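Local coordinates for Endoglucanase(Endo-1,4-beta-glucanase)protein (PDB 6R2J) that probably hydrolyses beta-1,4-glucosidic bonds of cellulose as a family 5 endoglucanase and holds cellobiose in its glycan pocket, at residues Ser280-Gly285 with Leu294-Arg299. Residues are numbered along the deposited sequence; the frame is centred on the assembly and turned at random.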
loop_
_atom_site.group_PDB
_atom_site.type_symbol
_atom_site.label_atom_id
_atom_site.label_comp_id
_atom_site.label_asym_id
_atom_site.label_seq_id
_atom_site.Cartn_x
_atom_site.Cartn_y
_atom_site.Cartn_z
ATOM N N SER A 280 5.613 -5.885 -3.574
ATOM C CA SER A 280 4.830 -4.927 -4.332
ATOM C C SER A 280 3.362 -5.237 -4.119
ATOM O O SER A 280 3.006 -6.336 -3.700
ATOM C CB SER A 280 5.115 -5.058 -5.832
ATOM O OG SER A 280 4.534 -6.245 -6.376
ATOM N N ALA A 281 2.504 -4.275 -4.446
ATOM C CA ALA A 281 1.064 -4.493 -4.434
ATOM C C ALA A 281 0.474 -3.852 -5.680
ATOM O O ALA A 281 0.671 -2.661 -5.934
ATOM C CB ALA A 281 0.422 -3.947 -3.147
ATOM N N TYR A 282 -0.195 -4.682 -6.477
ATOM C CA TYR A 282 -0.872 -4.235 -7.674
ATOM C C TYR A 282 -2.075 -3.382 -7.317
ATOM O O TYR A 282 -2.806 -3.701 -6.388
ATOM C CB TYR A 282 -1.361 -5.461 -8.464
ATOM C CG TYR A 282 -1.932 -5.055 -9.792
ATOM C CD1 TYR A 282 -1.112 -4.908 -10.868
ATOM C CD2 TYR A 282 -3.273 -4.760 -9.948
ATOM C CE1 TYR A 282 -1.588 -4.522 -12.058
ATOM C CE2 TYR A 282 -3.750 -4.332 -11.124
ATOM C CZ TYR A 282 -2.893 -4.214 -12.186
ATOM O OH TYR A 282 -3.322 -3.763 -13.393
ATOM N N TRP A 283 -2.323 -2.335 -8.113
ATOM C CA TRP A 283 -3.511 -1.491 -7.990
ATOM C C TRP A 283 -4.442 -1.708 -9.182
ATOM O O TRP A 283 -4.133 -1.238 -10.285
ATOM C CB TRP A 283 -3.080 -0.027 -7.971
ATOM C CG TRP A 283 -4.289 0.867 -7.705
ATOM C CD1 TRP A 283 -5.161 1.416 -8.629
ATOM C CD2 TRP A 283 -4.770 1.271 -6.418
ATOM N NE1 TRP A 283 -6.149 2.123 -7.977
ATOM C CE2 TRP A 283 -5.930 2.048 -6.625
ATOM C CE3 TRP A 283 -4.336 1.039 -5.111
ATOM C CZ2 TRP A 283 -6.644 2.598 -5.558
ATOM C CZ3 TRP A 283 -5.012 1.603 -4.091
ATOM C CH2 TRP A 283 -6.167 2.350 -4.305
ATOM N N ALA A 284 -5.593 -2.373 -8.984
ATOM C CA ALA A 284 -6.079 -2.874 -7.700
ATOM C C ALA A 284 -7.067 -3.967 -8.012
ATOM O O ALA A 284 -7.567 -3.992 -9.128
ATOM C CB ALA A 284 -6.773 -1.776 -6.920
ATOM N N GLY A 285 -7.396 -4.815 -7.022
ATOM C CA GLY A 285 -8.509 -5.757 -7.120
ATOM C C GLY A 285 -9.626 -5.480 -6.121
ATOM O O GLY A 285 -9.597 -4.459 -5.418
ATOM N N LEU A 294 -7.524 -0.751 -15.184
ATOM C CA LEU A 294 -6.412 -1.293 -14.418
ATOM C C LEU A 294 -6.839 -2.407 -13.457
ATOM O O LEU A 294 -5.975 -3.054 -12.847
ATOM C CB LEU A 294 -5.732 -0.192 -13.586
ATOM C CG LEU A 294 -4.718 0.827 -14.118
ATOM C CD1 LEU A 294 -5.477 1.709 -15.059
ATOM C CD2 LEU A 294 -4.098 1.606 -12.952
ATOM N N ALA A 295 -8.136 -2.628 -13.285
ATOM C CA ALA A 295 -8.600 -3.568 -12.270
ATOM C C ALA A 295 -8.134 -4.994 -12.576
ATOM O O ALA A 295 -8.225 -5.461 -13.713
ATOM C CB ALA A 295 -10.136 -3.518 -12.181
ATOM N N ILE A 296 -7.643 -5.690 -11.548
ATOM C CA ILE A 296 -7.287 -7.101 -11.660
ATOM C C ILE A 296 -8.377 -8.038 -11.125
ATOM O O ILE A 296 -8.186 -9.265 -11.135
ATOM C CB ILE A 296 -5.933 -7.318 -10.955
ATOM C CG1 ILE A 296 -5.238 -8.613 -11.379
ATOM C CG2 ILE A 296 -6.125 -7.323 -9.465
ATOM C CD1 ILE A 296 -3.826 -8.803 -10.777
ATOM N N GLU A 297 -9.526 -7.500 -10.707
ATOM C CA GLU A 297 -10.627 -8.329 -10.244
ATOM C C GLU A 297 -11.228 -9.098 -11.417
ATOM O O GLU A 297 -11.534 -8.490 -12.455
ATOM C CB GLU A 297 -11.667 -7.427 -9.607
ATOM C CG GLU A 297 -12.821 -8.130 -8.939
ATOM C CD GLU A 297 -12.400 -8.960 -7.780
ATOM O OE1 GLU A 297 -11.364 -8.648 -7.185
ATOM O OE2 GLU A 297 -13.114 -9.930 -7.468
ATOM N N PRO A 298 -11.387 -10.434 -11.304
ATOM C CA PRO A 298 -11.968 -11.207 -12.409
ATOM C C PRO A 298 -13.427 -10.873 -12.694
ATOM O O PRO A 298 -14.175 -10.323 -11.875
ATOM C CB PRO A 298 -11.829 -12.658 -11.951
ATOM C CG PRO A 298 -11.730 -12.569 -10.449
ATOM C CD PRO A 298 -10.936 -11.329 -10.214
ATOM N N ARG A 299 -13.808 -11.201 -13.920
ATOM C CA ARG A 299 -15.095 -10.841 -14.486
ATOM C C ARG A 299 -15.613 -12.098 -15.149
ATOM O O ARG A 299 -14.939 -12.642 -16.019
ATOM C CB ARG A 299 -14.956 -9.800 -15.596
ATOM C CG ARG A 299 -14.259 -8.553 -15.194
ATOM C CD ARG A 299 -13.981 -7.658 -16.381
ATOM N NE ARG A 299 -13.208 -6.515 -15.921
ATOM C CZ ARG A 299 -12.932 -5.435 -16.641
ATOM N NH1 ARG A 299 -13.371 -5.356 -17.894
ATOM N NH2 ARG A 299 -12.198 -4.446 -16.096
#
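Y282 and L294 make the first of two hydrogen bonds that join loop 294-299 to the last strand of the family 5 TIM barrel: the phenol OH donates to L294 O over 2.8 Å, meeting the carbonyl 20° out of its plane, and the same hydroxyl is hydrogen-bonded to the backbone N of I255. Two residues on along both chains, I296 N gives A284 O a nearly straight bond of 3.0 Å (166° at the hydrogen), and A295 CA adds a C-H...O contact to that oxygen.

With CG anti to the backbone N (chi1 -174°), the Y282 ring reaches the loop, where I296 CB lies 3.7 Å from CE2 and I296 CD1 sits over the rim of one face. I296 CG2 rests against G285 CA at 3.7 Å; helix 305-311 packs against the same isoleucine. E297 OE1 approaches the G285 backbone but bonds to Y47 OH and G286 N.

A phenylalanine in place of Y282 would probably keep the packing on I296 yet leave L294 O and I255 N without their shared hydroxyl.

The cis peptide between W283 and A284 exemplifies the non-proline cis bond familiar at this strand end in family 5 glycosidases. W283 O is buried without a partner, whereas L294 O and A284 O each accept a bond across the contact; main chain and I296 packing together hold the loop.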